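Local structure of cellulase IBT99 (Metagenomes, 6WBT) at residues 202-207 with 380-385; 194-199 with 358-363. The protein probably hydrolyses 6-phospho-alpha-glucosides as a family 4 glycosidase, and binds NAD, a manganese(II) ion and glucose 6-phosphate. One frame throughout, in Å; residues are numbered along the deposited sequence.

Interaction 1: 202-207 with 380-385; sequences YGWFTH and RFYKGL
Tyr202 and Trp204 make a buried, mainly aromatic contact between strand 202-210 and the first turns of helix 380-402, with Tyr382 and Leu385 as their chief partners. The two segments run nearly antiparallel, their axes 10.3 Å apart, a gap that large side chains are needed to bridge. Tyr382 presents its CD1-CE1 edge to the face of the indole in a T-shaped pair: the phenol and the five-membered ring have centroids 4.5 Å apart and planes at 76°. In Trp204 CG stands beside the backbone N (chi1 -55°), and with its CB already directed at the helix the indole offers Tyr382 a face. Leu385 CD1 comes up at the edge of the indole, 4.4 Å from Trp204 CZ2. Tyr202 reaches further along the helix, and its OH donates to Leu385 O at 3.0 Å, arriving 51° out of the carbonyl plane. The phenol of Tyr382 ends in a hydrogen bond to Asp260, while Phe381 and Tyr382 also pack on Met410 of the second subunit. Rings and a leucine thus supply broad apolar surfaces, and the one hydrogen bond across the contact lets a tyrosine bring its hydroxyl into this interior with a helix carbonyl as acceptor.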
ATOM      1  N   TYR A 202      11.581   7.722  20.202  1.00 53.61           N
ATOM      2  CA  TYR A 202      10.219   7.226  20.048  1.00 48.55           C
ATOM      3  C   TYR A 202      10.239   5.805  19.496  1.00 45.94           C
ATOM      4  O   TYR A 202       9.428   5.457  18.633  1.00 42.91           O
ATOM      5  CB  TYR A 202       9.425   8.151  19.124  1.00 46.23           C
ATOM      6  CG  TYR A 202       7.941   8.219  19.408  1.00 46.24           C
ATOM      7  CD1 TYR A 202       7.454   8.963  20.474  1.00 47.69           C
ATOM      8  CD2 TYR A 202       7.026   7.555  18.599  1.00 45.48           C
ATOM      9  CE1 TYR A 202       6.103   9.035  20.736  1.00 48.90           C
ATOM     10  CE2 TYR A 202       5.670   7.624  18.853  1.00 46.63           C
ATOM     11  CZ  TYR A 202       5.215   8.365  19.922  1.00 48.85           C
ATOM     12  OH  TYR A 202       3.866   8.437  20.182  1.00 52.61           O
ATOM     13  N   GLY A 203      11.157   4.976  19.996  1.00 45.56           N
ATOM     14  CA  GLY A 203      11.359   3.651  19.440  1.00 45.71           C
ATOM     15  C   GLY A 203      11.273   2.524  20.447  1.00 46.20           C
ATOM     16  O   GLY A 203      10.912   2.737  21.609  1.00 48.03           O
ATOM     17  N   TRP A 204      11.595   1.312  19.997  1.00 44.46           N
ATOM     18  CA  TRP A 204      11.516   0.121  20.829  1.00 42.61           C
ATOM     19  C   TRP A 204      12.620  -0.848  20.435  1.00 41.81           C
ATOM     20  O   TRP A 204      12.984  -0.955  19.261  1.00 39.44           O
ATOM     21  CB  TRP A 204      10.151  -0.569  20.702  1.00 41.63           C
ATOM     22  CG  TRP A 204       8.985   0.328  20.980  1.00 43.15           C
ATOM     23  CD1 TRP A 204       8.383   1.184  20.103  1.00 45.35           C
ATOM     24  CD2 TRP A 204       8.273   0.455  22.217  1.00 44.67           C
ATOM     25  NE1 TRP A 204       7.345   1.838  20.718  1.00 46.72           N
ATOM     26  CE2 TRP A 204       7.256   1.410  22.016  1.00 45.14           C
ATOM     27  CE3 TRP A 204       8.397  -0.143  23.475  1.00 47.12           C
ATOM     28  CZ2 TRP A 204       6.366   1.777  23.024  1.00 46.63           C
ATOM     29  CZ3 TRP A 204       7.512   0.225  24.476  1.00 49.60           C
ATOM     30  CH2 TRP A 204       6.511   1.176  24.245  1.00 49.19           C
ATOM     31  N   PHE A 205      13.142  -1.564  21.430  1.00 43.27           N
ATOM     32  CA  PHE A 205      14.154  -2.595  21.221  1.00 43.64           C
ATOM     33  C   PHE A 205      13.456  -3.950  21.179  1.00 42.07           C
ATOM     34  O   PHE A 205      13.047  -4.477  22.219  1.00 42.62           O
ATOM     35  CB  PHE A 205      15.209  -2.558  22.326  1.00 47.70           C
ATOM     36  CG  PHE A 205      16.038  -1.305  22.335  1.00 50.02           C
ATOM     37  CD1 PHE A 205      17.288  -1.281  21.738  1.00 49.95           C
ATOM     38  CD2 PHE A 205      15.574  -0.154  22.950  1.00 51.62           C
ATOM     39  CE1 PHE A 205      18.056  -0.132  21.749  1.00 49.83           C
ATOM     40  CE2 PHE A 205      16.337   0.999  22.964  1.00 53.04           C
ATOM     41  CZ  PHE A 205      17.580   1.009  22.363  1.00 51.65           C
ATOM     42  N   THR A 206      13.327  -4.518  19.978  1.00 42.18           N
ATOM     43  CA  THR A 206      12.607  -5.780  19.834  1.00 44.81           C
ATOM     44  C   THR A 206      13.447  -6.969  20.290  1.00 47.75           C
ATOM     45  O   THR A 206      12.939  -7.863  20.974  1.00 49.77           O
ATOM     46  CB  THR A 206      12.158  -5.973  18.384  1.00 44.03           C
ATOM     47  OG1 THR A 206      13.303  -5.983  17.523  1.00 44.27           O
ATOM     48  CG2 THR A 206      11.227  -4.849  17.964  1.00 42.41           C
ATOM     49  N   HIS A 207      14.727  -6.999  19.921  1.00 49.52           N
ATOM     50  CA  HIS A 207      15.633  -8.062  20.331  1.00 51.00           C
ATOM     51  C   HIS A 207      16.997  -7.467  20.639  1.00 50.97           C
ATOM     52  O   HIS A 207      17.446  -6.545  19.954  1.00 51.45           O
ATOM     53  CB  HIS A 207      15.774  -9.141  19.247  1.00 53.90           C
ATOM     54  CG  HIS A 207      14.514  -9.907  18.985  1.00 56.48           C
ATOM     55  ND1 HIS A 207      13.732  -9.693  17.870  1.00 56.83           N
ATOM     56  CD2 HIS A 207      13.902 -10.886  19.692  1.00 57.99           C
ATOM     57  CE1 HIS A 207      12.693 -10.508  17.901  1.00 58.20           C
ATOM     58  NE2 HIS A 207      12.772 -11.242  18.997  1.00 58.85           N
ATOM     59  N   ARG A 380      -0.093  -3.406  16.053  1.00 35.94           N
ATOM     60  CA  ARG A 380      -1.018  -2.275  16.001  1.00 36.59           C
ATOM     61  C   ARG A 380      -0.692  -1.217  17.049  1.00 37.41           C
ATOM     62  O   ARG A 380      -0.742  -0.016  16.757  1.00 38.80           O
ATOM     63  CB  ARG A 380      -2.457  -2.770  16.167  1.00 35.97           C
ATOM     64  CG  ARG A 380      -3.470  -1.660  16.409  1.00 36.40           C
ATOM     65  CD  ARG A 380      -4.880  -2.208  16.582  1.00 37.69           C
ATOM     66  NE  ARG A 380      -5.567  -2.393  15.307  1.00 38.61           N
ATOM     67  CZ  ARG A 380      -5.668  -3.553  14.667  1.00 38.50           C
ATOM     68  NH1 ARG A 380      -5.125  -4.648  15.182  1.00 39.12           N
ATOM     69  NH2 ARG A 380      -6.315  -3.620  13.512  1.00 28.22           N
ATOM     70  N   PHE A 381      -0.364  -1.636  18.274  1.00 37.56           N
ATOM     71  CA  PHE A 381      -0.142  -0.672  19.350  1.00 36.39           C
ATOM     72  C   PHE A 381       1.008   0.276  19.038  1.00 33.80           C
ATOM     73  O   PHE A 381       0.980   1.442  19.451  1.00 32.56           O
ATOM     74  CB  PHE A 381       0.121  -1.399  20.668  1.00 35.56           C
ATOM     75  CG  PHE A 381       0.567  -0.491  21.781  1.00 36.21           C
ATOM     76  CD1 PHE A 381      -0.296   0.455  22.308  1.00 34.83           C
ATOM     77  CD2 PHE A 381       1.848  -0.583  22.299  1.00 37.93           C
ATOM     78  CE1 PHE A 381       0.108   1.291  23.331  1.00 35.77           C
ATOM     79  CE2 PHE A 381       2.260   0.251  23.322  1.00 37.52           C
ATOM     80  CZ  PHE A 381       1.388   1.189  23.839  1.00 36.17           C
ATOM     81  N   TYR A 382       2.020  -0.196  18.315  1.00 32.99           N
ATOM     82  CA  TYR A 382       3.165   0.639  17.982  1.00 31.62           C
ATOM     83  C   TYR A 382       2.992   1.374  16.662  1.00 32.59           C
ATOM     84  O   TYR A 382       3.671   2.383  16.438  1.00 35.24           O
ATOM     85  CB  TYR A 382       4.433  -0.216  17.952  1.00 33.23           C
ATOM     86  CG  TYR A 382       4.589  -1.048  19.203  1.00 36.92           C
ATOM     87  CD1 TYR A 382       5.173  -0.518  20.342  1.00 37.99           C
ATOM     88  CD2 TYR A 382       4.128  -2.355  19.251  1.00 38.24           C
ATOM     89  CE1 TYR A 382       5.308  -1.271  21.491  1.00 39.87           C
ATOM     90  CE2 TYR A 382       4.258  -3.117  20.395  1.00 40.09           C
ATOM     91  CZ  TYR A 382       4.849  -2.568  21.512  1.00 42.30           C
ATOM     92  OH  TYR A 382       4.982  -3.316  22.657  1.00 45.37           O
ATOM     93  N   LYS A 383       2.102   0.898  15.791  1.00 30.04           N
ATOM     94  CA  LYS A 383       1.760   1.656  14.593  1.00 31.25           C
ATOM     95  C   LYS A 383       0.985   2.918  14.952  1.00 33.64           C
ATOM     96  O   LYS A 383       1.310   4.014  14.480  1.00 34.25           O
ATOM     97  CB  LYS A 383       0.951   0.785  13.631  1.00 31.07           C
ATOM     98  CG  LYS A 383       0.313   1.555  12.484  1.00 30.06           C
ATOM     99  CD  LYS A 383      -0.624   0.668  11.679  1.00 30.66           C
ATOM    100  CE  LYS A 383      -1.393   1.469  10.637  1.00 32.00           C
ATOM    101  NZ  LYS A 383      -0.492   2.115   9.645  1.00 29.72           N
ATOM    102  N   GLY A 384      -0.041   2.782  15.796  1.00 33.25           N
ATOM    103  CA  GLY A 384      -0.863   3.928  16.145  1.00 32.78           C
ATOM    104  C   GLY A 384      -0.103   5.011  16.884  1.00 32.92           C
ATOM    105  O   GLY A 384      -0.396   6.199  16.726  1.00 34.68           O
ATOM    106  N   LEU A 385       0.880   4.622  17.700  1.00 34.70           N
ATOM    107  CA  LEU A 385       1.698   5.612  18.394  1.00 36.27           C
ATOM    108  C   LEU A 385       2.604   6.357  17.423  1.00 36.90           C
ATOM    109  O   LEU A 385       2.767   7.578  17.529  1.00 37.24           O
ATOM    110  CB  LEU A 385       2.523   4.934  19.489  1.00 37.37           C
ATOM    111  CG  LEU A 385       1.772   4.515  20.753  1.00 37.48           C
ATOM    112  CD1 LEU A 385       2.675   3.705  21.668  1.00 38.37           C
ATOM    113  CD2 LEU A 385       1.234   5.738  21.478  1.00 36.35           C
TER

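Interaction 2: 194-199 with 358-363; sequences SDYFGL and TVEIPG
Glu360 crosses Tyr196 at a slant where strand 358-366 runs antiparallel, at 160°, past strand 192-197. Its CB sits in the plane of the phenol ring, at the edge, and is 3.6 Å from Gly198 O. With CG anti to the backbone N (chi1 180°) and the chain extended beyond it, the side chain passes Tyr196 CE1 on its way out, CG at 3.6 Å and CD at 3.8 Å from that carbon, and the carboxylate ends 34° from the ring plane. At the tip OE2 comes 3.1 Å from Tyr196 OH, while OE1 accepts a hydrogen bond from Asn200; the tyrosine hydroxyl is bonded to Asn264. A phenylalanine in place of Tyr196 would probably keep the ring edge beside Glu360 but leave the Asn264 amide without its hydroxyl partner. Glu360 N also bonds Gly198 O, nearly straight, at 2.6 Å. Gly198 suits the corner because its backbone angles would jam a CB against the preceding carbonyl, and Pro362, having no N-H to offer, sets its CD against Tyr196 O. The backbone bond is one of the links between the small antiparallel sheet and the large mixed sheet of the NAD-binding, Rossmann-like fold, with the Glu360 side chain about 6 Å from the bound manganese ion.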
ATOM      1  N   SER A 194      21.352  -4.874  18.716  1.00 66.08           N
ATOM      2  CA  SER A 194      19.928  -4.949  18.977  1.00 61.74           C
ATOM      3  C   SER A 194      19.146  -4.617  17.717  1.00 57.16           C
ATOM      4  O   SER A 194      19.625  -3.895  16.838  1.00 57.84           O
ATOM      5  CB  SER A 194      19.516  -3.997  20.106  1.00 61.10           C
ATOM      6  OG  SER A 194      19.827  -2.655  19.769  1.00 62.06           O
ATOM      7  N   ASP A 195      17.941  -5.172  17.642  1.00 53.05           N
ATOM      8  CA  ASP A 195      16.962  -4.832  16.621  1.00 49.51           C
ATOM      9  C   ASP A 195      16.033  -3.755  17.168  1.00 45.47           C
ATOM     10  O   ASP A 195      15.549  -3.855  18.299  1.00 45.11           O
ATOM     11  CB  ASP A 195      16.156  -6.065  16.207  1.00 50.57           C
ATOM     12  CG  ASP A 195      17.037  -7.206  15.737  1.00 53.35           C
ATOM     13  OD1 ASP A 195      17.996  -6.944  14.982  1.00 55.56           O
ATOM     14  OD2 ASP A 195      16.774  -8.363  16.126  1.00 54.98           O
ATOM     15  N   TYR A 196      15.779  -2.729  16.358  1.00 44.34           N
ATOM     16  CA  TYR A 196      15.156  -1.509  16.852  1.00 42.49           C
ATOM     17  C   TYR A 196      14.316  -0.883  15.748  1.00 42.31           C
ATOM     18  O   TYR A 196      14.649  -0.982  14.566  1.00 44.86           O
ATOM     19  CB  TYR A 196      16.235  -0.537  17.349  1.00 42.98           C
ATOM     20  CG  TYR A 196      15.741   0.781  17.897  1.00 42.57           C
ATOM     21  CD1 TYR A 196      15.542   1.870  17.059  1.00 43.42           C
ATOM     22  CD2 TYR A 196      15.510   0.948  19.256  1.00 41.53           C
ATOM     23  CE1 TYR A 196      15.104   3.080  17.555  1.00 44.15           C
ATOM     24  CE2 TYR A 196      15.073   2.156  19.762  1.00 42.46           C
ATOM     25  CZ  TYR A 196      14.872   3.220  18.906  1.00 43.84           C
ATOM     26  OH  TYR A 196      14.438   4.427  19.402  1.00 45.39           O
ATOM     27  N   PHE A 197      13.215  -0.244  16.143  1.00 40.23           N
ATOM     28  CA  PHE A 197      12.382   0.483  15.197  1.00 40.67           C
ATOM     29  C   PHE A 197      11.648   1.591  15.935  1.00 43.89           C
ATOM     30  O   PHE A 197      11.542   1.580  17.164  1.00 43.84           O
ATOM     31  CB  PHE A 197      11.382  -0.438  14.480  1.00 37.39           C
ATOM     32  CG  PHE A 197      10.181  -0.805  15.312  1.00 35.80           C
ATOM     33  CD1 PHE A 197       9.016  -0.054  15.246  1.00 35.28           C
ATOM     34  CD2 PHE A 197      10.213  -1.906  16.150  1.00 36.17           C
ATOM     35  CE1 PHE A 197       7.914  -0.389  16.009  1.00 35.03           C
ATOM     36  CE2 PHE A 197       9.112  -2.247  16.912  1.00 35.68           C
ATOM     37  CZ  PHE A 197       7.961  -1.489  16.841  1.00 35.28           C
ATOM     38  N   GLY A 198      11.127   2.546  15.163  1.00 46.22           N
ATOM     39  CA  GLY A 198      10.378   3.666  15.682  1.00 45.18           C
ATOM     40  C   GLY A 198      10.937   4.968  15.156  1.00 46.32           C
ATOM     41  O   GLY A 198      11.681   4.995  14.170  1.00 46.02           O
ATOM     42  N   LEU A 199      10.565   6.059  15.817  1.00 47.37           N
ATOM     43  CA  LEU A 199      11.076   7.382  15.496  1.00 49.85           C
ATOM     44  C   LEU A 199      12.176   7.766  16.481  1.00 53.75           C
ATOM     45  O   LEU A 199      12.450   7.058  17.452  1.00 54.32           O
ATOM     46  CB  LEU A 199       9.947   8.417  15.519  1.00 47.54           C
ATOM     47  CG  LEU A 199       8.745   8.140  14.613  1.00 47.08           C
ATOM     48  CD1 LEU A 199       7.727   9.265  14.715  1.00 48.18           C
ATOM     49  CD2 LEU A 199       9.186   7.942  13.170  1.00 47.33           C
ATOM     50  N   THR A 358      10.295   9.400   8.706  1.00 36.45           N
ATOM     51  CA  THR A 358      11.716   9.232   9.005  1.00 38.83           C
ATOM     52  C   THR A 358      11.842   8.316  10.213  1.00 41.68           C
ATOM     53  O   THR A 358      11.817   8.756  11.363  1.00 42.55           O
ATOM     54  CB  THR A 358      12.386  10.580   9.242  1.00 38.28           C
ATOM     55  OG1 THR A 358      11.534  11.407  10.045  1.00 38.30           O
ATOM     56  CG2 THR A 358      12.665  11.269   7.918  1.00 40.17           C
ATOM     57  N   VAL A 359      11.982   7.025   9.945  1.00 41.28           N
ATOM     58  CA  VAL A 359      12.063   6.010  10.986  1.00 41.00           C
ATOM     59  C   VAL A 359      13.516   5.812  11.389  1.00 42.46           C
ATOM     60  O   VAL A 359      14.445   6.076  10.618  1.00 41.34           O
ATOM     61  CB  VAL A 359      11.426   4.687  10.514  1.00 40.28           C
ATOM     62  CG1 VAL A 359       9.933   4.868  10.300  1.00 39.44           C
ATOM     63  CG2 VAL A 359      12.098   4.206   9.237  1.00 39.17           C
ATOM     64  N   GLU A 360      13.712   5.339  12.617  1.00 45.96           N
ATOM     65  CA  GLU A 360      15.033   5.065  13.177  1.00 47.61           C
ATOM     66  C   GLU A 360      15.201   3.550  13.244  1.00 44.67           C
ATOM     67  O   GLU A 360      14.669   2.896  14.146  1.00 45.60           O
ATOM     68  CB  GLU A 360      15.181   5.716  14.551  1.00 51.09           C
ATOM     69  CG  GLU A 360      16.523   5.479  15.223  1.00 57.12           C
ATOM     70  CD  GLU A 360      16.724   6.361  16.442  1.00 62.38           C
ATOM     71  OE1 GLU A 360      17.088   7.543  16.271  1.00 64.31           O
ATOM     72  OE2 GLU A 360      16.509   5.875  17.572  1.00 63.90           O
ATOM     73  N   ILE A 361      15.940   2.997  12.286  1.00 40.88           N
ATOM     74  CA  ILE A 361      16.073   1.549  12.130  1.00 41.81           C
ATOM     75  C   ILE A 361      17.533   1.204  11.884  1.00 45.61           C
ATOM     76  O   ILE A 361      18.331   2.062  11.482  1.00 48.88           O
ATOM     77  CB  ILE A 361      15.201   1.021  10.972  1.00 38.71           C
ATOM     78  CG1 ILE A 361      15.517   1.774   9.679  1.00 35.85           C
ATOM     79  CG2 ILE A 361      13.723   1.136  11.318  1.00 37.15           C
ATOM     80  CD1 ILE A 361      14.773   1.252   8.475  1.00 35.96           C
ATOM     81  N   PRO A 362      17.920  -0.051  12.132  1.00 45.93           N
ATOM     82  CA  PRO A 362      19.308  -0.450  11.866  1.00 45.28           C
ATOM     83  C   PRO A 362      19.625  -0.427  10.379  1.00 45.01           C
ATOM     84  O   PRO A 362      18.800  -0.794   9.539  1.00 43.09           O
ATOM     85  CB  PRO A 362      19.386  -1.874  12.431  1.00 44.77           C
ATOM     86  CG  PRO A 362      17.977  -2.355  12.440  1.00 44.10           C
ATOM     87  CD  PRO A 362      17.160  -1.142  12.765  1.00 45.54           C
ATOM     88  N   GLY A 363      20.841   0.010  10.062  1.00 47.51           N
ATOM     89  CA  GLY A 363      21.296   0.052   8.685  1.00 47.55           C
ATOM     90  C   GLY A 363      22.802  -0.084   8.620  1.00 46.51           C
ATOM     91  O   GLY A 363      23.515   0.172   9.595  1.00 46.37           O
TER

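The two interactions have centres 10 Å apart and share one small antiparallel sheet, in which strands 192-197 and 202-210 are neighbours. A probable hydrogen bond from Trp204 N to Phe197 O joins them directly, and Phe197 also packs on Tyr382. Along the chain the segments come in the order 194-199, 202-207, 358-363, 380-385, so the contacts interleave: a consecutive strand pair meets first a strand of the large mixed sheet and later helix 380-402. That pair is therefore held between sheet and helix. His201, in the short connection between its strands, belongs to the manganese site, so the pair of contacts lies next to the bound metal.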